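2,3-bisphosphoglycerate-independent phosphoglycerate mutase (Pyrococcus horikoshii, PDB 2ZKT) probably interconverts 2-phosphoglycerate and 3-phosphoglycerate in glycolysis, as a metal-binding mutase of the alkaline phosphatase superfamily that works without 2,3-bisphosphoglycerate. Local coordinates at residues L40-P51 / P360-R371; L65-Y73 / I391-I399. All coordinates share one frame; numbering follows the deposited sequence.

Contact 1 (L40-P51 / P360-R371); sequences LAEIGILGQQDP and PVPLLIAGGGVR. With CA (calcium ion), chain F.
Ile-45 and Ile-365 face each other as a hydrogen-bonded pair of two antiparallel strands, each N-H donating a hydrogen bond to the other's carbonyl. Gly-47 with Leu-363 and Gln-49 with Val-361 repeat the pattern, the last closed by Val-361 N to Gln-49 O at 2.8 Å. Packing is dense on the buried side, where helix 35-43 turns into the strand. Ala-366 CB touches Leu-40 CD2, while Leu-364 turns its CD1 and CD2 to Leu-40 CB. With CG wedged between backbone N and carbonyl carbon (chi1 84°), Leu-364 sends these methyls under the helix and leaves its CB to Leu-46 CD1, 3.5 Å away. Gly-44 CA lies 3.3 Å from Ile-365 O, a C-H...O contact at the helix end. Toward solvent the contact thins: Ile-43 CD1 reaches Ala-366 CB at 3.5 Å, Ile-45 CG2 meets Val-370 CG1 at 3.8 Å, and water 4 accepts from Gly-367 N and probably donates to Ile-43 O. Nearby, Glu-42 O binds the calcium ion at 2.4 Å; Thr-372 and Asp-373 complete the protein's share of the site. At the far end Asp-50 OD1 lies against Pro-360 CB, its carboxylate held by a salt bridge to Arg-390. Within the mixed sheet the pair runs between strands 339-344 and 391-392; helix 396-403 packs on Leu-363 and Ile-365, helix 380-383 on Leu-46 and Pro-362.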
loop_
_atom_site.group_PDB
_atom_site.type_symbol
_atom_site.label_atom_id
_atom_site.label_comp_id
_atom_site.label_asym_id
_atom_site.label_seq_id
_atom_site.Cartn_x
_atom_site.Cartn_y
_atom_site.Cartn_z
ATOM N N LEU B 40 4.381 -12.203 -4.452
ATOM C CA LEU B 40 5.202 -12.640 -5.581
ATOM C C LEU B 40 6.701 -12.423 -5.313
ATOM O O LEU B 40 7.536 -13.270 -5.669
ATOM C CB LEU B 40 4.778 -11.894 -6.856
ATOM C CG LEU B 40 3.440 -12.334 -7.466
ATOM C CD1 LEU B 40 3.116 -11.449 -8.682
ATOM C CD2 LEU B 40 3.521 -13.807 -7.873
ATOM N N ALA B 41 7.042 -11.292 -4.682
ATOM C CA ALA B 41 8.445 -11.024 -4.360
ATOM C C ALA B 41 8.903 -12.074 -3.349
ATOM O O ALA B 41 10.065 -12.505 -3.346
ATOM C CB ALA B 41 8.598 -9.623 -3.754
ATOM N N GLU B 42 7.976 -12.495 -2.498
ATOM C CA GLU B 42 8.306 -13.469 -1.470
ATOM C C GLU B 42 8.666 -14.839 -2.036
ATOM O O GLU B 42 9.641 -15.431 -1.611
ATOM C CB GLU B 42 7.156 -13.566 -0.458
ATOM C CG GLU B 42 7.513 -14.265 0.856
ATOM C CD GLU B 42 7.572 -15.781 0.723
ATOM O OE1 GLU B 42 6.556 -16.375 0.281
ATOM O OE2 GLU B 42 8.623 -16.379 1.063
ATOM N N ILE B 43 7.903 -15.354 -3.000
ATOM C CA ILE B 43 8.239 -16.668 -3.571
ATOM C C ILE B 43 9.121 -16.520 -4.822
ATOM O O ILE B 43 9.591 -17.513 -5.395
ATOM C CB ILE B 43 6.954 -17.500 -3.929
ATOM C CG1 ILE B 43 5.913 -16.616 -4.628
ATOM C CG2 ILE B 43 6.339 -18.076 -2.664
ATOM C CD1 ILE B 43 6.183 -16.353 -6.077
ATOM N N GLY B 44 9.349 -15.269 -5.234
ATOM C CA GLY B 44 10.176 -15.018 -6.407
ATOM C C GLY B 44 11.578 -14.497 -6.106
ATOM O O GLY B 44 12.162 -14.759 -5.041
ATOM N N ILE B 45 12.113 -13.733 -7.055
ATOM C CA ILE B 45 13.437 -13.164 -6.938
ATOM C C ILE B 45 13.325 -11.710 -7.379
ATOM O O ILE B 45 12.544 -11.387 -8.283
ATOM C CB ILE B 45 14.431 -13.959 -7.835
ATOM C CG1 ILE B 45 15.874 -13.551 -7.538
ATOM C CG2 ILE B 45 14.106 -13.757 -9.318
ATOM C CD1 ILE B 45 16.905 -14.416 -8.286
ATOM N N LEU B 46 14.101 -10.834 -6.744
ATOM C CA LEU B 46 14.087 -9.406 -7.058
ATOM C C LEU B 46 15.407 -8.874 -7.633
ATOM O O LEU B 46 16.477 -9.471 -7.462
ATOM C CB LEU B 46 13.746 -8.608 -5.792
ATOM C CG LEU B 46 12.308 -8.101 -5.556
ATOM C CD1 LEU B 46 11.295 -9.205 -5.737
ATOM C CD2 LEU B 46 12.229 -7.508 -4.144
ATOM N N GLY B 47 15.315 -7.722 -8.301
ATOM C CA GLY B 47 16.492 -7.081 -8.867
ATOM C C GLY B 47 16.198 -5.625 -9.233
ATOM O O GLY B 47 15.079 -5.139 -9.062
ATOM N N GLN B 48 17.222 -4.932 -9.740
ATOM C CA GLN B 48 17.095 -3.540 -10.164
ATOM C C GLN B 48 17.506 -3.526 -11.623
ATOM O O GLN B 48 18.490 -4.178 -12.007
ATOM C CB GLN B 48 18.065 -2.618 -9.415
ATOM C CG GLN B 48 18.062 -2.717 -7.921
ATOM C CD GLN B 48 18.983 -1.678 -7.286
ATOM O OE1 GLN B 48 18.599 -0.514 -7.127
ATOM N NE2 GLN B 48 20.208 -2.088 -6.934
ATOM N N GLN B 49 16.772 -2.792 -12.450
ATOM C CA GLN B 49 17.151 -2.741 -13.860
ATOM C C GLN B 49 17.303 -1.317 -14.339
ATOM O O GLN B 49 16.522 -0.434 -13.960
ATOM C CB GLN B 49 16.122 -3.472 -14.742
ATOM C CG GLN B 49 14.735 -2.848 -14.768
ATOM C CD GLN B 49 14.532 -1.866 -15.923
ATOM O OE1 GLN B 49 15.472 -1.506 -16.641
ATOM N NE2 GLN B 49 13.294 -1.427 -16.095
ATOM N N ASP B 50 18.342 -1.104 -15.144
ATOM C CA ASP B 50 18.593 0.196 -15.748
ATOM C C ASP B 50 18.052 0.048 -17.168
ATOM O O ASP B 50 18.539 -0.776 -17.941
ATOM C CB ASP B 50 20.093 0.501 -15.792
ATOM C CG ASP B 50 20.674 0.781 -14.412
ATOM O OD1 ASP B 50 20.155 1.695 -13.717
ATOM O OD2 ASP B 50 21.653 0.097 -14.026
ATOM N N PRO B 51 16.992 0.805 -17.508
ATOM C CA PRO B 51 16.440 0.702 -18.872
ATOM C C PRO B 51 17.578 0.877 -19.888
ATOM O O PRO B 51 17.732 0.089 -20.816
ATOM C CB PRO B 51 15.450 1.867 -18.937
ATOM C CG PRO B 51 14.978 2.002 -17.491
ATOM C CD PRO B 51 16.245 1.786 -16.680
ATOM N N PRO B 360 17.508 3.364 -11.248
ATOM C CA PRO B 360 17.160 2.007 -11.697
ATOM C C PRO B 360 15.735 1.687 -11.234
ATOM O O PRO B 360 15.208 2.358 -10.357
ATOM C CB PRO B 360 18.232 1.125 -11.024
ATOM C CG PRO B 360 18.586 1.914 -9.763
ATOM C CD PRO B 360 18.638 3.340 -10.290
ATOM N N VAL B 361 15.122 0.661 -11.815
ATOM C CA VAL B 361 13.747 0.334 -11.475
ATOM C C VAL B 361 13.593 -1.030 -10.814
ATOM O O VAL B 361 14.194 -2.016 -11.240
ATOM C CB VAL B 361 12.860 0.375 -12.752
ATOM C CG1 VAL B 361 11.387 0.188 -12.384
ATOM C CG2 VAL B 361 13.061 1.693 -13.479
ATOM N N PRO B 362 12.763 -1.105 -9.759
ATOM C CA PRO B 362 12.578 -2.395 -9.087
ATOM C C PRO B 362 11.991 -3.404 -10.066
ATOM O O PRO B 362 11.143 -3.067 -10.902
ATOM C CB PRO B 362 11.634 -2.052 -7.919
ATOM C CG PRO B 362 10.891 -0.852 -8.425
ATOM C CD PRO B 362 11.952 -0.049 -9.122
ATOM N N LEU B 363 12.466 -4.645 -9.952
ATOM C CA LEU B 363 12.047 -5.731 -10.829
ATOM C C LEU B 363 11.804 -7.006 -10.029
ATOM O O LEU B 363 12.556 -7.325 -9.113
ATOM C CB LEU B 363 13.157 -6.010 -11.866
ATOM C CG LEU B 363 13.110 -7.337 -12.656
ATOM C CD1 LEU B 363 11.797 -7.416 -13.449
ATOM C CD2 LEU B 363 14.305 -7.433 -13.607
ATOM N N LEU B 364 10.756 -7.743 -10.385
ATOM C CA LEU B 364 10.501 -9.000 -9.709
ATOM C C LEU B 364 10.132 -10.048 -10.761
ATOM O O LEU B 364 9.507 -9.733 -11.780
ATOM C CB LEU B 364 9.383 -8.850 -8.667
ATOM C CG LEU B 364 7.887 -8.942 -9.008
ATOM C CD1 LEU B 364 7.509 -10.347 -9.458
ATOM C CD2 LEU B 364 7.089 -8.598 -7.746
ATOM N N ILE B 365 10.552 -11.286 -10.516
ATOM C CA ILE B 365 10.240 -12.393 -11.400
ATOM C C ILE B 365 9.822 -13.565 -10.514
ATOM O O ILE B 365 10.511 -13.902 -9.534
ATOM C CB ILE B 365 11.459 -12.815 -12.248
ATOM C CG1 ILE B 365 11.967 -11.615 -13.061
ATOM C CG2 ILE B 365 11.066 -13.965 -13.175
ATOM C CD1 ILE B 365 13.244 -11.910 -13.851
ATOM N N ALA B 366 8.689 -14.180 -10.848
ATOM C CA ALA B 366 8.190 -15.308 -10.075
ATOM C C ALA B 366 7.571 -16.339 -11.012
ATOM O O ALA B 366 7.083 -15.994 -12.095
ATOM C CB ALA B 366 7.157 -14.829 -9.049
ATOM N N GLY B 367 7.595 -17.605 -10.596
ATOM C CA GLY B 367 7.035 -18.661 -11.429
ATOM C C GLY B 367 7.922 -19.894 -11.491
ATOM O O GLY B 367 8.910 -20.004 -10.752
ATOM N N GLY B 368 7.572 -20.833 -12.368
ATOM C CA GLY B 368 8.361 -22.048 -12.494
ATOM C C GLY B 368 9.793 -21.746 -12.897
ATOM O O GLY B 368 10.036 -20.879 -13.742
ATOM N N GLY B 369 10.743 -22.446 -12.273
ATOM C CA GLY B 369 12.149 -22.257 -12.596
ATOM C C GLY B 369 12.910 -21.254 -11.741
ATOM O O GLY B 369 14.139 -21.328 -11.639
ATOM N N VAL B 370 12.193 -20.322 -11.116
ATOM C CA VAL B 370 12.850 -19.294 -10.312
ATOM C C VAL B 370 13.516 -19.793 -9.025
ATOM O O VAL B 370 12.932 -20.581 -8.277
ATOM C CB VAL B 370 11.840 -18.170 -9.932
ATOM C CG1 VAL B 370 12.480 -17.192 -8.932
ATOM C CG2 VAL B 370 11.379 -17.429 -11.193
ATOM N N ARG B 371 14.749 -19.344 -8.784
ATOM C CA ARG B 371 15.478 -19.676 -7.553
ATOM C C ARG B 371 15.115 -18.491 -6.646
ATOM O O ARG B 371 15.727 -17.424 -6.738
ATOM C CB ARG B 371 16.999 -19.708 -7.823
ATOM C CG ARG B 371 17.349 -20.425 -9.122
ATOM C CD ARG B 371 18.790 -20.940 -9.229
ATOM N NE ARG B 371 19.728 -19.933 -9.719
ATOM C CZ ARG B 371 20.820 -20.190 -10.452
ATOM N NH1 ARG B 371 21.146 -21.431 -10.808
ATOM N NH2 ARG B 371 21.606 -19.187 -10.825
HETATM CA CA CA F . 11.786 -16.088 -0.767
HETATM O O HOH W 1 12.073 -13.831 -2.539
HETATM O O HOH W 2 10.599 -17.742 -0.058
HETATM O O HOH W 3 11.386 -14.429 0.743
HETATM O O HOH W 4 8.550 -18.440 -7.859
#

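Contact 2 (L65-Y73 / I391-I399); sequences LSIFGYDPY and IRGHDIVPI
His-394 sets its CB against the turn that follows helix 60-67, 3.3 Å from Tyr-70 O, and its side chain crosses Pro-72 at about a right angle, CD2 4.2 Å from Pro-72 CD. Its CG stands between the backbone N and the carbonyl carbon (chi1 52°), which brings the imidazole back over Arg-392, whose CB lies under one ring face near the rim. His-394 CA meets Ser-66 O at 3.0 Å in a C-H...O contact. That same carbonyl accepts the N-H of Gly-69, while Tyr-70 N bonds to Leu-65 O; with the positive phi of Gly-69 (108°) this makes a Schellman motif at the helix end. Ser-66 OG passes close to the backbone of Gly-393 and His-394 but is hydrogen-bonded to Pro-51 O. Deeper in, Ile-67 CD1 lies alongside Ile-396 CD1 at 4.0 Å, and Val-397 CG2 presses on Ile-67 O and Phe-68 O. Water 5 lies between the segments, 2.6 Å from Ile-67 O and 2.7 Å from Gly-393 O, to which it probably donates, and accepts from Val-397 N. Phe-238 and Trp-242 of helix 238-242 touch Val-397. No direct hydrogen bond crosses between the segments: the C-terminal end of helix 60-67 and the segment leading into helix 396-403 meet through C-H...O and apolar packing and a bridging water, a probable polar partner for both carbonyls.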
loop_
_atom_site.group_PDB
_atom_site.type_symbol
_atom_site.label_atom_id
_atom_site.label_comp_id
_atom_site.label_asym_id
_atom_site.label_seq_id
_atom_site.Cartn_x
_atom_site.Cartn_y
_atom_site.Cartn_z
ATOM N N LEU B 65 11.801 -0.345 -25.978
ATOM C CA LEU B 65 12.621 -1.159 -26.878
ATOM C C LEU B 65 13.554 -2.028 -26.037
ATOM O O LEU B 65 13.854 -3.179 -26.332
ATOM C CB LEU B 65 13.485 -0.243 -27.767
ATOM C CG LEU B 65 12.770 0.323 -29.009
ATOM C CD1 LEU B 65 13.580 1.436 -29.665
ATOM C CD2 LEU B 65 12.531 -0.707 -30.117
ATOM N N SER B 66 14.046 -1.387 -24.955
ATOM C CA SER B 66 14.938 -2.074 -24.027
ATOM C C SER B 66 14.218 -3.218 -23.299
ATOM O O SER B 66 14.693 -4.348 -23.254
ATOM C CB SER B 66 15.457 -1.038 -23.016
ATOM O OG SER B 66 16.380 -1.655 -22.119
ATOM N N ILE B 67 13.051 -2.922 -22.730
ATOM C CA ILE B 67 12.248 -3.911 -22.016
ATOM C C ILE B 67 11.902 -5.107 -22.915
ATOM O O ILE B 67 11.842 -6.243 -22.435
ATOM C CB ILE B 67 10.935 -3.274 -21.495
ATOM C CG1 ILE B 67 11.253 -2.201 -20.436
ATOM C CG2 ILE B 67 10.006 -4.343 -20.941
ATOM C CD1 ILE B 67 11.935 -2.715 -19.169
ATOM N N PHE B 68 11.674 -4.859 -24.210
ATOM C CA PHE B 68 11.334 -5.955 -25.130
ATOM C C PHE B 68 12.544 -6.808 -25.525
ATOM O O PHE B 68 12.393 -7.809 -26.238
ATOM C CB PHE B 68 10.637 -5.421 -26.397
ATOM C CG PHE B 68 9.249 -4.890 -26.146
ATOM C CD1 PHE B 68 8.317 -5.653 -25.440
ATOM C CD2 PHE B 68 8.880 -3.621 -26.596
ATOM C CE1 PHE B 68 7.022 -5.152 -25.180
ATOM C CE2 PHE B 68 7.608 -3.105 -26.352
ATOM C CZ PHE B 68 6.669 -3.869 -25.638
ATOM N N GLY B 69 13.737 -6.402 -25.071
ATOM C CA GLY B 69 14.954 -7.161 -25.349
ATOM C C GLY B 69 15.945 -6.573 -26.345
ATOM O O GLY B 69 16.900 -7.245 -26.751
ATOM N N TYR B 70 15.744 -5.321 -26.743
ATOM C CA TYR B 70 16.640 -4.698 -27.717
ATOM C C TYR B 70 17.563 -3.668 -27.078
ATOM O O TYR B 70 17.304 -3.175 -25.975
ATOM C CB TYR B 70 15.813 -4.011 -28.821
ATOM C CG TYR B 70 14.906 -4.959 -29.585
ATOM C CD1 TYR B 70 15.416 -5.789 -30.603
ATOM C CD2 TYR B 70 13.556 -5.073 -29.255
ATOM C CE1 TYR B 70 14.600 -6.703 -31.265
ATOM C CE2 TYR B 70 12.728 -5.990 -29.907
ATOM C CZ TYR B 70 13.252 -6.802 -30.910
ATOM O OH TYR B 70 12.424 -7.698 -31.557
ATOM N N ASP B 71 18.645 -3.352 -27.788
ATOM C CA ASP B 71 19.596 -2.342 -27.333
ATOM C C ASP B 71 19.087 -1.015 -27.913
ATOM O O ASP B 71 19.137 -0.794 -29.129
ATOM C CB ASP B 71 21.009 -2.653 -27.863
ATOM C CG ASP B 71 22.031 -1.589 -27.479
ATOM O OD1 ASP B 71 21.975 -0.469 -28.042
ATOM O OD2 ASP B 71 22.886 -1.872 -26.608
ATOM N N PRO B 72 18.581 -0.122 -27.046
ATOM C CA PRO B 72 18.058 1.177 -27.500
ATOM C C PRO B 72 19.058 2.024 -28.290
ATOM O O PRO B 72 18.695 2.637 -29.294
ATOM C CB PRO B 72 17.601 1.848 -26.196
ATOM C CG PRO B 72 18.524 1.238 -25.156
ATOM C CD PRO B 72 18.592 -0.211 -25.567
ATOM N N TYR B 73 20.317 2.047 -27.852
ATOM C CA TYR B 73 21.334 2.834 -28.546
ATOM C C TYR B 73 21.574 2.408 -29.999
ATOM O O TYR B 73 22.018 3.226 -30.820
ATOM C CB TYR B 73 22.665 2.797 -27.781
ATOM C CG TYR B 73 22.727 3.749 -26.597
ATOM C CD1 TYR B 73 22.276 5.071 -26.714
ATOM C CD2 TYR B 73 23.274 3.347 -25.375
ATOM C CE1 TYR B 73 22.374 5.967 -25.647
ATOM C CE2 TYR B 73 23.378 4.236 -24.303
ATOM C CZ TYR B 73 22.929 5.544 -24.446
ATOM O OH TYR B 73 23.050 6.433 -23.391
ATOM N N ILE B 391 20.787 -5.424 -13.245
ATOM C CA ILE B 391 20.882 -5.792 -14.664
ATOM C C ILE B 391 20.340 -4.688 -15.587
ATOM O O ILE B 391 19.871 -3.642 -15.107
ATOM C CB ILE B 391 20.069 -7.075 -14.926
ATOM C CG1 ILE B 391 18.577 -6.800 -14.699
ATOM C CG2 ILE B 391 20.516 -8.174 -13.982
ATOM C CD1 ILE B 391 17.725 -8.052 -14.736
ATOM N N ARG B 392 20.413 -4.920 -16.901
ATOM C CA ARG B 392 19.906 -3.964 -17.894
ATOM C C ARG B 392 18.475 -4.371 -18.262
ATOM O O ARG B 392 18.085 -5.545 -18.134
ATOM C CB ARG B 392 20.763 -3.960 -19.185
ATOM C CG ARG B 392 22.159 -3.341 -19.051
ATOM C CD ARG B 392 22.107 -1.857 -18.680
ATOM N NE ARG B 392 23.389 -1.408 -18.125
ATOM C CZ ARG B 392 24.434 -1.013 -18.854
ATOM N NH1 ARG B 392 24.352 -0.990 -20.184
ATOM N NH2 ARG B 392 25.569 -0.665 -18.251
ATOM N N GLY B 393 17.706 -3.391 -18.735
ATOM C CA GLY B 393 16.332 -3.652 -19.121
ATOM C C GLY B 393 16.238 -4.702 -20.213
ATOM O O GLY B 393 15.294 -5.491 -20.218
ATOM N N HIS B 394 17.211 -4.729 -21.129
ATOM C CA HIS B 394 17.173 -5.714 -22.221
ATOM C C HIS B 394 17.663 -7.116 -21.797
ATOM O O HIS B 394 17.804 -8.025 -22.610
ATOM C CB HIS B 394 17.933 -5.189 -23.472
ATOM C CG HIS B 394 19.345 -4.712 -23.163
ATOM N ND1 HIS B 394 20.352 -5.545 -22.794
ATOM C CD2 HIS B 394 19.844 -3.403 -23.204
ATOM C CE1 HIS B 394 21.433 -4.754 -22.619
ATOM N NE2 HIS B 394 21.158 -3.467 -22.858
ATOM N N ASP B 395 17.955 -7.276 -20.490
ATOM C CA ASP B 395 18.269 -8.599 -19.943
ATOM C C ASP B 395 17.007 -9.368 -19.519
ATOM O O ASP B 395 17.022 -10.578 -19.320
ATOM C CB ASP B 395 19.193 -8.410 -18.736
ATOM C CG ASP B 395 20.576 -7.989 -19.222
ATOM O OD1 ASP B 395 21.066 -8.612 -20.169
ATOM O OD2 ASP B 395 21.143 -7.054 -18.660
ATOM N N ILE B 396 15.916 -8.593 -19.324
ATOM C CA ILE B 396 14.708 -9.153 -18.707
ATOM C C ILE B 396 14.037 -10.229 -19.574
ATOM O O ILE B 396 13.665 -11.305 -19.113
ATOM C CB ILE B 396 13.727 -7.998 -18.464
ATOM C CG1 ILE B 396 14.277 -7.040 -17.406
ATOM C CG2 ILE B 396 12.382 -8.549 -17.933
ATOM C CD1 ILE B 396 13.323 -5.869 -17.137
ATOM N N VAL B 397 13.845 -9.975 -20.869
ATOM C CA VAL B 397 13.199 -10.956 -21.726
ATOM C C VAL B 397 14.042 -12.235 -21.828
ATOM O O VAL B 397 13.515 -13.346 -21.676
ATOM C CB VAL B 397 12.908 -10.351 -23.134
ATOM C CG1 VAL B 397 12.538 -11.457 -24.133
ATOM C CG2 VAL B 397 11.753 -9.333 -23.017
ATOM N N PRO B 398 15.363 -12.099 -22.071
ATOM C CA PRO B 398 16.207 -13.304 -22.168
ATOM C C PRO B 398 16.101 -14.171 -20.912
ATOM O O PRO B 398 16.006 -15.403 -20.992
ATOM C CB PRO B 398 17.611 -12.730 -22.356
ATOM C CG PRO B 398 17.349 -11.489 -23.172
ATOM C CD PRO B 398 16.131 -10.889 -22.456
ATOM N N ILE B 399 16.128 -13.525 -19.741
ATOM C CA ILE B 399 16.019 -14.282 -18.493
ATOM C C ILE B 399 14.617 -14.919 -18.387
ATOM O O ILE B 399 14.469 -16.034 -17.872
ATOM C CB ILE B 399 16.295 -13.363 -17.266
ATOM C CG1 ILE B 399 17.794 -13.041 -17.199
ATOM C CG2 ILE B 399 15.823 -14.022 -15.974
ATOM C CD1 ILE B 399 18.135 -11.969 -16.155
HETATM O O HOH W 5 14.137 -7.266 -21.932
#

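In the fold
From the N terminus, helix 35-43 leads into strand 45-50, and helix 60-67 follows, whose end and the turn into helix 72-75 form 65-73. Some 290 residues later strand 361-366 returns beside strand 45-50, closing contact 1; after strand 391-392, Gly-393, His-394 and the start of helix 396-403 close contact 2 on 65-73. The segments alternate along the chain, so the two closures cross rather than nest. In the sheet, strand 45-50 lies between 361-366 and 391-392, joining late parts of the chain to an early strand. The contacts also touch directly: Gly-393 N probably bonds to Asp-50 O, and Gln-49 packs on Ile-67. Together they tie the sheet's edge to helices 60-67 and 396-403.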